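Local coordinates for protein BtGH115A (Bacteroides thetaiotaomicron, PDB 5BY3) that acts as a family GH115 alpha-glucuronidase that removes 4-O-methylglucuronic acid from decorated arabinogalactans, at residues A[555-560]-A[601-606]; A[30-35]-A[68-73]. One frame throughout, in Å; residues are numbered along the deposited sequence. Where two conformers were deposited one is given.

Contact 1: A[555-560]-A[601-606]; sequences YFELVK and QHYNSL
One water joins Glu557 to Tyr603. The water lies in the plane of the Tyr603 ring, at its edge, and accepts from Tyr603 OH at a short 2.5 Å. It donates to the backbone Glu557 O at 2.9 Å. The bridge belongs to a helix-helix packing contact between two consecutive helices, 552-580 and 587-603. No direct hydrogen bond crosses this contact.

Phe556 carries most of the apolar part. Its chi1 (-170°) sets CG opposite the backbone N, and this places the ring against the edge of His602. The two rings form an edge-to-face (T-shaped) stack. His602 CD2 sits over the centre of the Phe556 ring, 3.2 Å above its plane, and the two planes are turned 66° to each other. Beside this stack, Phe556 CZ lies 3.7 Å from His602 CB. Phe556 CE2 approaches the backbone N and CB of Tyr603, and Leu606 CD2 packs against Phe556 CB. Replacing Phe556 by alanine would remove the ring, which is likely to leave the His602 edge without a face to rest on, open a gap between the helices, and leave the imidazole freer to turn.

Helix 552-580 has a pi-type turn at this point. Tyr555 O is gripped twice, by Val559 N and Lys560 N. His602 O likewise takes two backbone bonds, from Ser605 N and Leu606 N, where the chain turns after the helix. Leu606 points its CB toward 555-560.

The polar end of Glu557 is held outside the contact by a salt bridge from OE1 to Lys438. The Tyr603 side chain also packs on Lys438, and lies about 9 Å from the bound nickel. The other carboxylate oxygen, Glu557 OE2, makes a van der Waals approach across the contact, 3.8 Å from Leu606 CD1.

Contact 2: A[30-35]-A[68-73]; sequences IACSGS and IIVGTI
Ala31 is bound through both its backbone N and its backbone O to residues flanking Ile69. Ala31 N donates to Ile68 O at 2.9 Å, and Ala31 O accepts from Val70 N at 2.9 Å. The bonds are fairly straight, with N-H...O angles of 165° and 161°. This is the standard pattern of two parallel beta strands, with Ile30 paired to Ile68 and Ala31 to Ile69. Ile68 O has a second, weaker contact with the CA of Ile30, at 3.3 Å.

The side chains of paired residues lie together. Ile30 and Ile68 run side by side and point the same way, their CD1 atoms 4.1 Å apart. On the other face, Ala31 CB rests 3.9 Å from Ile69 CD1. Further along, Cys32 CB packs 3.8 Å from Val70 CG2. This methyl stands between the backbone N and the carbonyl carbon of Val70 (chi1 of CG1 -35°), which brings it beside both Cys32 CB and Ala31 O.

Beyond Cys32 segment 30-35 parts from 68-73. Ser33 OG then accepts from the backbone N of Ser35, forming an ST turn.

Both strands are internal to a mixed six-stranded sheet. Ile30 is hydrogen-bonded through its backbone to His60 on strand 59-62, and Ile69 to Leu106 and Val108 on strand 106-110. The face carrying Ile30 is covered by helix 38-55, where Ile30 meets Leu44 and Leu51. Leu78 of helix 77-81 packs on Ala31 and Ile69 from the other face.

How the contacts relate
The two contacts lie far apart, with centres about 40 Å from each other and nearest atoms about 27 Å. They share no helix, strand or sheet. Contact 2 comes first and closes before contact 1 opens. It joins neighbouring strands in the mixed sheet near the N-terminus. The eight-stranded parallel sheet, consistent with the TIM-barrel clan of the family, is built from strands that come between them in the chain. Contact 1 follows, joining two helices of the helical region after that sheet, and its Tyr603 side chain is about 9 Å from the nickel bound at Leu404 and Asp436. Each contact thus lies within its own part of a multidomain enzyme, and neither links the two parts.

Contact 1: A[555-560]-A[601-606]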
ATOM      1  N   TYR A 555       9.120   4.463  18.493  1.00 40.66           N
ATOM      2  CA  TYR A 555       8.006   3.862  19.201  1.00 41.94           C
ATOM      3  C   TYR A 555       6.777   4.783  19.139  1.00 37.36           C
ATOM      4  O   TYR A 555       5.668   4.313  18.922  1.00 41.12           O
ATOM      5  CB  TYR A 555       8.392   3.508  20.639  1.00 43.22           C
ATOM      6  CG  TYR A 555       7.340   2.704  21.374  1.00 40.81           C
ATOM      7  CD1 TYR A 555       7.111   1.351  21.063  1.00 41.02           C
ATOM      8  CD2 TYR A 555       6.567   3.295  22.363  1.00 38.53           C
ATOM      9  CE1 TYR A 555       6.147   0.613  21.736  1.00 39.12           C
ATOM     10  CE2 TYR A 555       5.614   2.562  23.050  1.00 39.24           C
ATOM     11  CZ  TYR A 555       5.402   1.242  22.732  1.00 38.79           C
ATOM     12  OH  TYR A 555       4.458   0.549  23.416  1.00 41.75           O
ATOM     13  N   PHE A 556       6.960   6.083  19.291  1.00 33.27           N
ATOM     14  CA  PHE A 556       5.783   6.929  19.299  1.00 39.00           C
ATOM     15  C   PHE A 556       5.153   6.911  17.898  1.00 38.83           C
ATOM     16  O   PHE A 556       3.946   6.749  17.739  1.00 36.89           O
ATOM     17  CB  PHE A 556       6.083   8.363  19.780  1.00 36.59           C
ATOM     18  CG  PHE A 556       4.836   9.178  20.022  1.00 40.30           C
ATOM     19  CD1 PHE A 556       4.213   9.172  21.271  1.00 39.22           C
ATOM     20  CD2 PHE A 556       4.251   9.924  18.979  1.00 41.62           C
ATOM     21  CE1 PHE A 556       3.027   9.895  21.476  1.00 43.81           C
ATOM     22  CE2 PHE A 556       3.086  10.654  19.177  1.00 39.51           C
ATOM     23  CZ  PHE A 556       2.475  10.650  20.429  1.00 43.19           C
ATOM     24  N   GLU A 557       6.020   7.046  16.908  1.00 38.42           N
ATOM     25  CA  GLU A 557       5.676   7.035  15.490  1.00 41.57           C
ATOM     26  C   GLU A 557       5.002   5.765  14.992  1.00 41.40           C
ATOM     27  O   GLU A 557       3.978   5.858  14.318  1.00 43.84           O
ATOM     28  CB  GLU A 557       6.927   7.331  14.658  1.00 38.43           C
ATOM     29  CG  GLU A 557       7.311   8.787  14.715  1.00 35.67           C
ATOM     30  CD  GLU A 557       8.677   9.042  14.168  1.00 41.15           C
ATOM     31  OE1 GLU A 557       8.921   8.695  12.995  1.00 40.95           O
ATOM     32  OE2 GLU A 557       9.498   9.624  14.915  1.00 42.12           O
ATOM     33  N   LEU A 558       5.538   4.605  15.377  1.00 38.70           N
ATOM     34  CA  LEU A 558       5.125   3.319  14.796  1.00 37.35           C
ATOM     35  C   LEU A 558       4.145   2.504  15.633  1.00 37.89           C
ATOM     36  O   LEU A 558       3.384   1.712  15.093  1.00 42.25           O
ATOM     37  CB  LEU A 558       6.363   2.491  14.458  1.00 37.84           C
ATOM     38  CG  LEU A 558       7.398   3.227  13.554  1.00 37.43           C
ATOM     39  CD1 LEU A 558       8.731   2.517  13.554  1.00 30.04           C
ATOM     40  CD2 LEU A 558       6.933   3.399  12.127  1.00 34.65           C
ATOM     41  N   VAL A 559       4.150   2.695  16.944  1.00 37.34           N
ATOM     42  CA  VAL A 559       3.252   1.958  17.836  1.00 40.47           C
ATOM     43  C   VAL A 559       2.328   2.897  18.607  1.00 39.90           C
ATOM     44  O   VAL A 559       1.121   2.798  18.476  1.00 45.77           O
ATOM     45  CB  VAL A 559       4.030   0.994  18.793  1.00 41.41           C
ATOM     46  CG1 VAL A 559       3.082   0.155  19.611  1.00 39.09           C
ATOM     47  CG2 VAL A 559       4.899   0.034  18.012  1.00 43.58           C
ATOM     48  N   LYS A 560       2.888   3.812  19.390  1.00 39.60           N
ATOM     49  CA  LYS A 560       2.097   4.569  20.366  1.00 40.10           C
ATOM     50  C   LYS A 560       1.103   5.520  19.688  1.00 40.96           C
ATOM     51  O   LYS A 560      -0.077   5.474  20.006  1.00 43.70           O
ATOM     52  CB  LYS A 560       3.010   5.291  21.374  1.00 45.03           C
ATOM     53  CG  LYS A 560       2.323   5.774  22.644  1.00 52.60           C
ATOM     54  CD  LYS A 560       3.329   6.061  23.748  1.00 53.92           C
ATOM     55  CE  LYS A 560       2.642   6.407  25.061  1.00 56.10           C
ATOM     56  NZ  LYS A 560       2.455   7.875  25.201  1.00 58.07           N
ATOM     57  N   GLN A 601      -0.010  16.802  18.851  1.00 47.68           N
ATOM     58  CA  GLN A 601       0.996  17.799  19.271  1.00 53.04           C
ATOM     59  C   GLN A 601       2.328  17.133  19.557  1.00 48.49           C
ATOM     60  O   GLN A 601       3.380  17.649  19.182  1.00 48.68           O
ATOM     61  CB  GLN A 601       0.567  18.582  20.520  1.00 66.89           C
ATOM     62  CG  GLN A 601      -0.372  19.764  20.295  1.00 74.41           C
ATOM     63  CD  GLN A 601       0.332  21.042  19.841  1.00 86.36           C
ATOM     64  OE1 GLN A 601       1.369  21.010  19.155  1.00 80.50           O
ATOM     65  NE2 GLN A 601      -0.251  22.189  20.209  1.00 83.19           N
ATOM     66  N   HIS A 602       2.287  15.985  20.225  1.00 50.33           N
ATOM     67  CA  HIS A 602       3.511  15.260  20.533  1.00 51.95           C
ATOM     68  C   HIS A 602       4.217  14.801  19.243  1.00 51.20           C
ATOM     69  O   HIS A 602       5.423  15.028  19.093  1.00 49.43           O
ATOM     70  CB  HIS A 602       3.265  14.116  21.515  1.00 52.91           C
ATOM     71  CG  HIS A 602       4.520  13.562  22.110  1.00 58.55           C
ATOM     72  ND1 HIS A 602       5.278  14.253  23.027  1.00 63.06           N
ATOM     73  CD2 HIS A 602       5.159  12.385  21.911  1.00 62.39           C
ATOM     74  CE1 HIS A 602       6.325  13.525  23.370  1.00 65.12           C
ATOM     75  NE2 HIS A 602       6.269  12.379  22.716  1.00 59.24           N
ATOM     76  N   TYR A 603       3.446  14.237  18.305  1.00 43.66           N
ATOM     77  CA  TYR A 603       3.960  13.812  16.996  1.00 45.80           C
ATOM     78  C   TYR A 603       4.771  14.928  16.339  1.00 47.45           C
ATOM     79  O   TYR A 603       5.908  14.734  15.877  1.00 43.81           O
ATOM     80  CB  TYR A 603       2.801  13.436  16.043  1.00 46.18           C
ATOM     81  CG  TYR A 603       3.198  12.516  14.907  1.00 41.35           C
ATOM     82  CD1 TYR A 603       3.855  12.998  13.777  1.00 39.12           C
ATOM     83  CD2 TYR A 603       2.924  11.147  14.982  1.00 46.04           C
ATOM     84  CE1 TYR A 603       4.209  12.160  12.746  1.00 41.77           C
ATOM     85  CE2 TYR A 603       3.284  10.287  13.965  1.00 46.21           C
ATOM     86  CZ  TYR A 603       3.912  10.797  12.843  1.00 45.61           C
ATOM     87  OH  TYR A 603       4.277   9.934  11.852  1.00 40.27           O
ATOM     88  N   ASN A 604       4.147  16.099  16.316  1.00 48.98           N
ATOM     89  CA  ASN A 604       4.624  17.239  15.583  1.00 47.70           C
ATOM     90  C   ASN A 604       5.768  17.959  16.309  1.00 50.17           C
ATOM     91  O   ASN A 604       6.319  18.933  15.783  1.00 53.65           O
ATOM     92  CB  ASN A 604       3.424  18.168  15.294  1.00 45.70           C
ATOM     93  CG  ASN A 604       2.655  17.761  14.024  1.00 47.72           C
ATOM     94  OD1 ASN A 604       3.249  17.543  12.959  1.00 42.99           O
ATOM     95  ND2 ASN A 604       1.329  17.665  14.136  1.00 42.02           N
ATOM     96  N   SER A 605       6.139  17.463  17.494  1.00 46.57           N
ATOM     97  CA  SER A 605       7.169  18.106  18.330  0.50 48.88           C
ATOM     98  C   SER A 605       8.320  17.169  18.676  1.00 47.62           C
ATOM     99  O   SER A 605       9.326  17.601  19.215  1.00 53.82           O
ATOM    100  CB  SER A 605       6.559  18.731  19.608  0.50 45.17           C
ATOM    101  OG  SER A 605       6.043  17.742  20.475  0.50 38.99           O
ATOM    102  N   LEU A 606       8.160  15.882  18.358  1.00 49.45           N
ATOM    103  CA  LEU A 606       9.231  14.875  18.463  1.00 47.88           C
ATOM    104  C   LEU A 606      10.463  15.319  17.674  1.00 46.12           C
ATOM    105  O   LEU A 606      10.341  16.006  16.632  1.00 51.44           O
ATOM    106  CB  LEU A 606       8.785  13.569  17.798  1.00 50.17           C
ATOM    107  CG  LEU A 606       7.627  12.689  18.188  1.00 47.99           C
ATOM    108  CD1 LEU A 606       7.214  11.968  16.934  1.00 56.27           C
ATOM    109  CD2 LEU A 606       8.049  11.660  19.221  1.00 51.05           C
TER
HETATM  110  O   HOH W   1       4.329   7.436  11.913  1.00 28.78           O

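Contact 2: A[30-35]-A[68-73]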
ATOM      1  N   ILE A  30      37.061   1.287  -0.523  1.00 50.47           N
ATOM      2  CA  ILE A  30      36.056   0.780  -1.416  1.00 52.08           C
ATOM      3  C   ILE A  30      36.446   1.036  -2.877  1.00 48.77           C
ATOM      4  O   ILE A  30      36.662   2.163  -3.257  1.00 48.29           O
ATOM      5  CB  ILE A  30      34.642   1.308  -1.054  1.00 53.04           C
ATOM      6  CG1 ILE A  30      34.361   1.133   0.477  1.00 53.33           C
ATOM      7  CG2 ILE A  30      33.624   0.566  -1.908  1.00 53.79           C
ATOM      8  CD1 ILE A  30      32.949   1.440   0.983  1.00 46.83           C
ATOM      9  N   ALA A  31      36.538  -0.039  -3.665  1.00 49.01           N
ATOM     10  CA  ALA A  31      36.933  -0.008  -5.073  1.00 52.70           C
ATOM     11  C   ALA A  31      35.708   0.079  -5.992  1.00 59.47           C
ATOM     12  O   ALA A  31      34.840  -0.799  -5.964  1.00 63.88           O
ATOM     13  CB  ALA A  31      37.740  -1.253  -5.384  1.00 46.73           C
ATOM     14  N   CYS A  32      35.634   1.139  -6.796  1.00 64.07           N
ATOM     15  CA  CYS A  32      34.496   1.376  -7.689  1.00 62.85           C
ATOM     16  C   CYS A  32      34.958   2.258  -8.818  1.00 66.03           C
ATOM     17  O   CYS A  32      35.442   3.367  -8.570  1.00 64.03           O
ATOM     18  CB  CYS A  32      33.351   2.090  -6.961  1.00 63.70           C
ATOM     19  SG  CYS A  32      31.963   2.594  -8.024  1.00 67.88           S
ATOM     20  N   SER A  33      34.786   1.766 -10.044  1.00 65.69           N
ATOM     21  CA  SER A  33      35.175   2.488 -11.245  1.00 74.21           C
ATOM     22  C   SER A  33      34.342   3.756 -11.366  1.00 76.23           C
ATOM     23  O   SER A  33      33.164   3.772 -10.980  1.00 73.95           O
ATOM     24  CB  SER A  33      35.011   1.594 -12.476  1.00 78.56           C
ATOM     25  OG  SER A  33      34.848   2.360 -13.655  1.00 89.25           O
ATOM     26  N   GLY A  34      34.969   4.816 -11.881  1.00 72.26           N
ATOM     27  CA  GLY A  34      34.308   6.122 -12.041  1.00 69.24           C
ATOM     28  C   GLY A  34      33.312   6.156 -13.181  1.00 72.59           C
ATOM     29  O   GLY A  34      32.596   7.146 -13.359  1.00 79.42           O
ATOM     30  N   SER A  35      33.258   5.059 -13.936  1.00 69.89           N
ATOM     31  CA  SER A  35      32.413   4.927 -15.121  1.00 75.70           C
ATOM     32  C   SER A  35      30.981   4.507 -14.778  1.00 72.76           C
ATOM     33  O   SER A  35      30.115   4.466 -15.649  1.00 73.64           O
ATOM     34  CB  SER A  35      33.044   3.917 -16.098  1.00 82.26           C
ATOM     35  OG  SER A  35      34.226   4.426 -16.712  1.00 87.49           O
ATOM     36  N   ILE A  68      36.394  -3.815   0.026  1.00 44.85           N
ATOM     37  CA  ILE A  68      35.075  -4.000  -0.573  1.00 49.36           C
ATOM     38  C   ILE A  68      35.220  -3.553  -2.019  1.00 53.54           C
ATOM     39  O   ILE A  68      35.519  -2.385  -2.267  1.00 56.09           O
ATOM     40  CB  ILE A  68      33.947  -3.137   0.075  1.00 49.53           C
ATOM     41  CG1 ILE A  68      33.741  -3.455   1.563  1.00 52.36           C
ATOM     42  CG2 ILE A  68      32.634  -3.281  -0.697  1.00 43.82           C
ATOM     43  CD1 ILE A  68      32.839  -2.471   2.293  1.00 47.25           C
ATOM     44  N   ILE A  69      34.982  -4.477  -2.954  1.00 55.70           N
ATOM     45  CA  ILE A  69      35.028  -4.201  -4.394  1.00 57.14           C
ATOM     46  C   ILE A  69      33.584  -4.186  -4.930  1.00 59.83           C
ATOM     47  O   ILE A  69      32.796  -5.095  -4.611  1.00 65.05           O
ATOM     48  CB  ILE A  69      35.822  -5.298  -5.169  1.00 61.12           C
ATOM     49  CG1 ILE A  69      37.086  -5.810  -4.416  1.00 67.57           C
ATOM     50  CG2 ILE A  69      36.083  -4.859  -6.605  1.00 60.33           C
ATOM     51  CD1 ILE A  69      38.361  -4.976  -4.525  1.00 72.27           C
ATOM     52  N   VAL A  70      33.234  -3.183  -5.746  1.00 54.55           N
ATOM     53  CA  VAL A  70      31.886  -3.110  -6.318  1.00 52.47           C
ATOM     54  C   VAL A  70      31.882  -2.795  -7.809  1.00 54.58           C
ATOM     55  O   VAL A  70      32.620  -1.916  -8.267  1.00 49.58           O
ATOM     56  CB  VAL A  70      30.933  -2.135  -5.558  1.00 50.96           C
ATOM     57  CG1 VAL A  70      31.191  -2.128  -4.056  1.00 54.13           C
ATOM     58  CG2 VAL A  70      31.022  -0.719  -6.088  1.00 53.30           C
ATOM     59  N   GLY A  71      31.025  -3.495  -8.553  1.00 52.60           N
ATOM     60  CA  GLY A  71      30.807  -3.146  -9.953  1.00 54.65           C
ATOM     61  C   GLY A  71      29.752  -3.924 -10.712  1.00 58.65           C
ATOM     62  O   GLY A  71      29.304  -5.014 -10.303  1.00 55.49           O
ATOM     63  N   THR A  72      29.381  -3.345 -11.843  1.00 59.37           N
ATOM     64  CA  THR A  72      28.476  -3.953 -12.817  1.00 61.32           C
ATOM     65  C   THR A  72      29.261  -4.833 -13.816  1.00 63.31           C
ATOM     66  O   THR A  72      30.288  -4.398 -14.366  1.00 61.25           O
ATOM     67  CB  THR A  72      27.722  -2.846 -13.587  1.00 58.65           C
ATOM     68  OG1 THR A  72      27.281  -1.843 -12.663  1.00 56.33           O
ATOM     69  CG2 THR A  72      26.517  -3.391 -14.380  1.00 56.96           C
ATOM     70  N   ILE A  73      28.779  -6.070 -13.988  1.00 65.78           N
ATOM     71  CA  ILE A  73      29.027  -6.945 -15.157  1.00 73.62           C
ATOM     72  C   ILE A  73      29.455  -6.176 -16.412  1.00 75.86           C
ATOM     73  O   ILE A  73      28.764  -5.239 -16.844  1.00 74.19           O
ATOM     74  CB  ILE A  73      27.790  -7.868 -15.427  1.00 72.55           C
ATOM     75  CG1 ILE A  73      28.046  -9.285 -14.910  1.00 72.68           C
ATOM     76  CG2 ILE A  73      27.436  -8.005 -16.901  1.00 82.05           C
ATOM     77  CD1 ILE A  73      28.155  -9.381 -13.408  1.00 75.77           C
TER